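Local coordinates for heat shock protein 16 (Schizosaccharomyces pombe, PDB 3W1Z) that probably acts as a small heat shock chaperone that binds unfolded proteins, built here as a 16-chain assembly around alpha-crystallin domains, at residues Ser18-Val21 against Ser22-Arg26; Asn79-Lys82 against Asn83-Thr86. One frame throughout, in Å; residues are numbered along the deposited sequence.

Both contacts are local, each made by residues three or four apart on a short helical turn: contact 1 (18-26) is the C-terminal end of helix 11-23, contact 2 (79-86) the N-terminal start of helix 82-86. They lie about 35 Å apart between centres and about 22 Å between nearest atoms, so neither touches the other within the chain. Contact 1 is buried, its centre about 10 Å from that of the chain, whereas contact 2 lies at the surface, its centre about 29 Å out. Both reach the same second subunit through a salt bridge, Asp19 to its Arg91 and Arg81 to its Asp51, and so both belong to the assembly interfaces.

Contact 1: residues Ser18-Val21 against Ser22-Arg26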
ATOM      1  N   SER B  18     -10.049   9.483 -15.250  1.00 58.00           N
ATOM      2  CA  SER B  18     -11.025  10.541 -15.512  1.00 53.75           C
ATOM      3  C   SER B  18     -12.342  10.245 -14.798  1.00 54.76           C
ATOM      4  O   SER B  18     -12.899  11.111 -14.137  1.00 45.38           O
ATOM      5  CB  SER B  18     -11.256  10.721 -17.017  1.00 53.91           C
ATOM      6  OG  SER B  18     -12.157  11.783 -17.284  1.00 53.77           O
ATOM      7  N   ASP B  19     -12.823   9.012 -14.928  1.00 50.46           N
ATOM      8  CA  ASP B  19     -14.033   8.556 -14.248  1.00 38.19           C
ATOM      9  C   ASP B  19     -13.895   8.659 -12.739  1.00 46.61           C
ATOM     10  O   ASP B  19     -14.791   9.167 -12.062  1.00 39.90           O
ATOM     11  CB  ASP B  19     -14.350   7.106 -14.622  1.00 36.04           C
ATOM     12  CG  ASP B  19     -15.135   6.991 -15.912  1.00 45.82           C
ATOM     13  OD1 ASP B  19     -15.308   8.018 -16.599  1.00 44.91           O
ATOM     14  OD2 ASP B  19     -15.572   5.868 -16.241  1.00 41.34           O
ATOM     15  N   PHE B  20     -12.778   8.157 -12.213  1.00 50.02           N
ATOM     16  CA  PHE B  20     -12.528   8.230 -10.779  1.00 51.74           C
ATOM     17  C   PHE B  20     -12.576   9.663 -10.276  1.00 44.52           C
ATOM     18  O   PHE B  20     -13.324   9.990  -9.356  1.00 48.22           O
ATOM     19  CB  PHE B  20     -11.166   7.641 -10.423  1.00 55.52           C
ATOM     20  CG  PHE B  20     -10.868   7.672  -8.951  1.00 51.76           C
ATOM     21  CD1 PHE B  20     -11.753   7.109  -8.048  1.00 61.37           C
ATOM     22  CD2 PHE B  20      -9.710   8.259  -8.469  1.00 52.95           C
ATOM     23  CE1 PHE B  20     -11.495   7.134  -6.695  1.00 60.43           C
ATOM     24  CE2 PHE B  20      -9.444   8.284  -7.113  1.00 60.39           C
ATOM     25  CZ  PHE B  20     -10.340   7.718  -6.225  1.00 61.04           C
ATOM     26  N   VAL B  21     -11.767  10.513 -10.896  1.00 36.61           N
ATOM     27  CA  VAL B  21     -11.586  11.882 -10.439  1.00 39.70           C
ATOM     28  C   VAL B  21     -12.835  12.721 -10.694  1.00 41.41           C
ATOM     29  O   VAL B  21     -13.036  13.764 -10.072  1.00 43.01           O
ATOM     30  CB  VAL B  21     -10.352  12.528 -11.115  1.00 46.63           C
ATOM     31  CG1 VAL B  21     -10.693  13.027 -12.513  1.00 43.03           C
ATOM     32  CG2 VAL B  21      -9.812  13.651 -10.266  1.00 49.93           C
ATOM     33  N   SER B  22     -13.682  12.247 -11.602  1.00 41.93           N
ATOM     34  CA  SER B  22     -14.921  12.936 -11.927  1.00 41.16           C
ATOM     35  C   SER B  22     -16.019  12.593 -10.932  1.00 43.94           C
ATOM     36  O   SER B  22     -16.516  13.461 -10.213  1.00 43.80           O
ATOM     37  CB  SER B  22     -15.385  12.576 -13.340  1.00 39.31           C
ATOM     38  OG  SER B  22     -14.487  13.069 -14.319  1.00 44.49           O
ATOM     39  N   TYR B  23     -16.394  11.318 -10.903  1.00 36.68           N
ATOM     40  CA  TYR B  23     -17.600  10.890 -10.202  1.00 32.76           C
ATOM     41  C   TYR B  23     -17.443  10.490  -8.732  1.00 37.08           C
ATOM     42  O   TYR B  23     -18.443  10.366  -8.026  1.00 42.10           O
ATOM     43  CB  TYR B  23     -18.247   9.739 -10.974  1.00 28.05           C
ATOM     44  CG  TYR B  23     -18.417  10.024 -12.447  1.00 37.71           C
ATOM     45  CD1 TYR B  23     -17.975   9.120 -13.403  1.00 40.71           C
ATOM     46  CD2 TYR B  23     -19.023  11.196 -12.883  1.00 39.41           C
ATOM     47  CE1 TYR B  23     -18.127   9.375 -14.750  1.00 42.21           C
ATOM     48  CE2 TYR B  23     -19.181  11.459 -14.229  1.00 32.26           C
ATOM     49  CZ  TYR B  23     -18.732  10.545 -15.159  1.00 34.34           C
ATOM     50  OH  TYR B  23     -18.888  10.801 -16.502  1.00 42.90           O
ATOM     51  N   SER B  24     -16.216  10.295  -8.257  1.00 43.12           N
ATOM     52  CA  SER B  24     -16.034   9.824  -6.882  1.00 41.44           C
ATOM     53  C   SER B  24     -16.348  10.918  -5.866  1.00 33.67           C
ATOM     54  O   SER B  24     -15.777  12.008  -5.922  1.00 40.83           O
ATOM     55  CB  SER B  24     -14.631   9.246  -6.654  1.00 38.54           C
ATOM     56  OG  SER B  24     -13.629  10.226  -6.840  1.00 44.57           O
ATOM     57  N   PRO B  25     -17.262  10.621  -4.929  1.00 47.07           N
ATOM     58  CA  PRO B  25     -17.812  11.591  -3.975  1.00 49.06           C
ATOM     59  C   PRO B  25     -16.753  12.164  -3.040  1.00 55.47           C
ATOM     60  O   PRO B  25     -16.826  13.335  -2.670  1.00 61.81           O
ATOM     61  CB  PRO B  25     -18.822  10.759  -3.178  1.00 43.08           C
ATOM     62  CG  PRO B  25     -18.326   9.362  -3.285  1.00 43.89           C
ATOM     63  CD  PRO B  25     -17.748   9.256  -4.664  1.00 45.39           C
ATOM     64  N   ARG B  26     -15.780  11.341  -2.670  1.00 57.21           N
ATOM     65  CA  ARG B  26     -14.716  11.767  -1.770  1.00 59.36           C
ATOM     66  C   ARG B  26     -13.765  12.759  -2.435  1.00 60.32           C
ATOM     67  O   ARG B  26     -13.085  13.527  -1.756  1.00 69.92           O
ATOM     68  CB  ARG B  26     -13.938  10.550  -1.266  1.00 59.82           C
ATOM     69  CG  ARG B  26     -14.008   9.349  -2.197  1.00 65.53           C
ATOM     70  CD  ARG B  26     -14.714   8.180  -1.526  1.00 75.36           C
ATOM     71  NE  ARG B  26     -15.492   7.387  -2.474  1.00 81.74           N
ATOM     72  CZ  ARG B  26     -15.509   6.058  -2.505  1.00 86.20           C
ATOM     73  NH1 ARG B  26     -14.781   5.361  -1.643  1.00 84.07           N
ATOM     74  NH2 ARG B  26     -16.253   5.425  -3.402  1.00 72.45           N
TER
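The carbonyl oxygen of Phe20 is gripped twice by Ser24, at the C-terminal end of helix 11-23. Ser24 OG donates to Phe20 O at 2.5 Å and Ser24 N donates to the same Phe20 O at 3.1 Å, from opposite faces of the carbonyl plane. Ser24 is the first residue to leave helical backbone angles, and a short hydroxyl suits this place because it can fold back on the last turn. Its OG is set between the backbone N and the carbonyl carbon (chi1 63°), which points it at Phe20 O and also puts it over one face of the Phe20 ring, toward the rim.

Two residues earlier, Ser22 does something similar: its OG, turned back beside its own N, meets Ser18 O at 2.5 Å from above the carbonyl plane, where Ser22 N adds a weak bond. Serine thus lets a buried hydroxyl be satisfied by the helix itself. Tyr23 N continues the regular pattern with a nearly straight bond of 2.9 Å to Asp19 O.

Asp19 OD1 lies 3.6 Å from Tyr23 CE1, the carboxylate plane turned 47° from the ring. The strongest partner of this carboxylate is Arg91 of a second subunit, which forms a salt bridge with Asp19 OD1 and also packs on Tyr23. Val21 packs against Val21 of a fourth subunit, a fitting place for a small branched apolar residue. Over the centre of the Tyr23 ring, 3.9 Å above its plane, sits CB of the preceding Ser22.

Contact 2: residues Asn79-Lys82 against Asn83-Thr86; sequences NERK and NEST
The start of helix 82-86 is led into by a type I beta turn from Asn79 to Lys82, whose third residue, Arg81, occupies the N-cap position. Within that turn Asn79 OD1 accepts from Arg81 N at 3.2 Å, an Asx turn that suits asparagine because its short amide can reach a backbone N-H two residues on.

The Arg81 side chain crosses to Glu84 in a salt bridge, opposite charges three residues apart suiting a helical turn. Arg81 NE donates to Glu84 OE2 at 3.1 Å, while weaker bonds run from Arg81 NE and NH2 to Glu84 OE1. The carboxylate lies at the guanidinium edge with the two planes 80° apart, and OE2 is met from above its carboxylate plane. Bends at chi2 (-136°) and chi3 (86°) bring the arginine round to Glu84, whose chain is extended beyond CG.

In the first turn of the helix Ser85 N donates to Arg81 O at 2.9 Å. Lys82 O receives two bonds from Thr86, one from its N and a shorter one of 2.5 Å from Thr86 OG1 to Lys82 O, as a beta-hydroxyl in a helix can give. A water links Glu80 O (3.2 Å) to Asn83 N (3.1 Å).

The short helix follows strand 70-77 and precedes strand 90-93. Arg81 and Ser85 also bind Asp51 (strand 47-53) and His42 (strand 39-43) of a second subunit, and Lys82 NZ bonds to Ser99 (strand 98-105) of a fifth, so this surface helix touches two other chains.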
ATOM      1  N   ASN B  79     -36.663  15.426   8.272  1.00 25.38           N
ATOM      2  CA  ASN B  79     -37.309  14.353   9.007  1.00 29.67           C
ATOM      3  C   ASN B  79     -38.645  14.865   9.516  1.00 29.59           C
ATOM      4  O   ASN B  79     -38.703  15.691  10.427  1.00 33.09           O
ATOM      5  CB  ASN B  79     -36.430  13.913  10.179  1.00 23.05           C
ATOM      6  CG  ASN B  79     -37.009  12.735  10.939  1.00 26.87           C
ATOM      7  OD1 ASN B  79     -37.893  12.036  10.445  1.00 18.45           O
ATOM      8  ND2 ASN B  79     -36.504  12.505  12.146  1.00 29.67           N
ATOM      9  N   GLU B  80     -39.724  14.359   8.929  1.00 28.26           N
ATOM     10  CA  GLU B  80     -41.063  14.834   9.247  1.00 34.29           C
ATOM     11  C   GLU B  80     -41.541  14.215  10.551  1.00 28.40           C
ATOM     12  O   GLU B  80     -42.469  14.713  11.189  1.00 41.75           O
ATOM     13  CB  GLU B  80     -42.031  14.505   8.109  1.00 31.79           C
ATOM     14  CG  GLU B  80     -41.607  15.069   6.761  1.00 29.55           C
ATOM     15  CD  GLU B  80     -42.616  14.793   5.661  1.00 49.18           C
ATOM     16  OE1 GLU B  80     -43.089  13.641   5.557  1.00 47.34           O
ATOM     17  OE2 GLU B  80     -42.936  15.732   4.903  1.00 59.73           O
ATOM     18  N   ARG B  81     -40.894  13.123  10.937  1.00 25.32           N
ATOM     19  CA  ARG B  81     -41.239  12.396  12.151  1.00 30.68           C
ATOM     20  C   ARG B  81     -40.383  12.821  13.343  1.00 23.24           C
ATOM     21  O   ARG B  81     -40.440  12.200  14.403  1.00 28.62           O
ATOM     22  CB  ARG B  81     -41.127  10.888  11.917  1.00 26.66           C
ATOM     23  CG  ARG B  81     -41.631  10.440  10.555  1.00 26.61           C
ATOM     24  CD  ARG B  81     -42.476   9.185  10.667  1.00 17.77           C
ATOM     25  NE  ARG B  81     -43.870   9.488  10.970  1.00 35.43           N
ATOM     26  CZ  ARG B  81     -44.870   9.337  10.108  1.00 31.10           C
ATOM     27  NH1 ARG B  81     -44.632   8.876   8.888  1.00 21.36           N
ATOM     28  NH2 ARG B  81     -46.110   9.640  10.467  1.00 31.61           N
ATOM     29  N   LYS B  82     -39.566  13.854  13.146  1.00 22.28           N
ATOM     30  CA  LYS B  82     -38.646  14.342  14.175  1.00 33.94           C
ATOM     31  C   LYS B  82     -39.311  14.556  15.540  1.00 29.96           C
ATOM     32  O   LYS B  82     -38.802  14.092  16.561  1.00 34.54           O
ATOM     33  CB  LYS B  82     -37.972  15.637  13.707  1.00 31.07           C
ATOM     34  CG  LYS B  82     -37.255  16.417  14.803  1.00 35.85           C
ATOM     35  CD  LYS B  82     -36.095  15.634  15.401  1.00 51.16           C
ATOM     36  CE  LYS B  82     -35.406  16.434  16.497  1.00 60.48           C
ATOM     37  NZ  LYS B  82     -34.355  15.646  17.201  1.00 60.35           N
ATOM     38  N   ASN B  83     -40.441  15.255  15.558  1.00 25.83           N
ATOM     39  CA  ASN B  83     -41.151  15.499  16.811  1.00 37.65           C
ATOM     40  C   ASN B  83     -41.723  14.214  17.402  1.00 32.85           C
ATOM     41  O   ASN B  83     -41.798  14.066  18.626  1.00 32.54           O
ATOM     42  CB  ASN B  83     -42.260  16.533  16.631  1.00 34.10           C
ATOM     43  CG  ASN B  83     -43.031  16.782  17.912  1.00 44.23           C
ATOM     44  OD1 ASN B  83     -42.572  17.509  18.794  1.00 36.03           O
ATOM     45  ND2 ASN B  83     -44.212  16.180  18.022  1.00 43.59           N
ATOM     46  N   GLU B  84     -42.127  13.294  16.530  1.00 26.11           N
ATOM     47  CA  GLU B  84     -42.608  11.989  16.970  1.00 34.06           C
ATOM     48  C   GLU B  84     -41.493  11.261  17.719  1.00 29.41           C
ATOM     49  O   GLU B  84     -41.709  10.718  18.802  1.00 26.87           O
ATOM     50  CB  GLU B  84     -43.084  11.154  15.781  1.00 26.85           C
ATOM     51  CG  GLU B  84     -44.023  11.909  14.832  1.00 32.59           C
ATOM     52  CD  GLU B  84     -44.638  11.003  13.781  1.00 33.83           C
ATOM     53  OE1 GLU B  84     -45.102  11.522  12.745  1.00 36.55           O
ATOM     54  OE2 GLU B  84     -44.669   9.772  13.998  1.00 30.92           O
ATOM     55  N   SER B  85     -40.295  11.273  17.142  1.00 29.05           N
ATOM     56  CA  SER B  85     -39.129  10.675  17.783  1.00 31.66           C
ATOM     57  C   SER B  85     -38.812  11.397  19.086  1.00 36.39           C
ATOM     58  O   SER B  85     -38.359  10.783  20.051  1.00 31.56           O
ATOM     59  CB  SER B  85     -37.918  10.729  16.849  1.00 35.98           C
ATOM     60  OG  SER B  85     -38.180  10.058  15.628  1.00 47.52           O
ATOM     61  N   THR B  86     -39.057  12.703  19.108  1.00 29.09           N
ATOM     62  CA  THR B  86     -38.820  13.505  20.302  1.00 33.89           C
ATOM     63  C   THR B  86     -39.850  13.172  21.381  1.00 40.09           C
ATOM     64  O   THR B  86     -39.627  13.417  22.568  1.00 41.45           O
ATOM     65  CB  THR B  86     -38.870  15.012  19.980  1.00 40.29           C
ATOM     66  OG1 THR B  86     -38.210  15.259  18.732  1.00 45.69           O
ATOM     67  CG2 THR B  86     -38.194  15.823  21.073  1.00 27.83           C
TER
HETATM   68  O   HOH W   1     -41.723  16.919  13.328  1.00 35.41           O
HETATM   69  O   HOH W   2     -43.305  15.357  14.045  1.00 35.90           O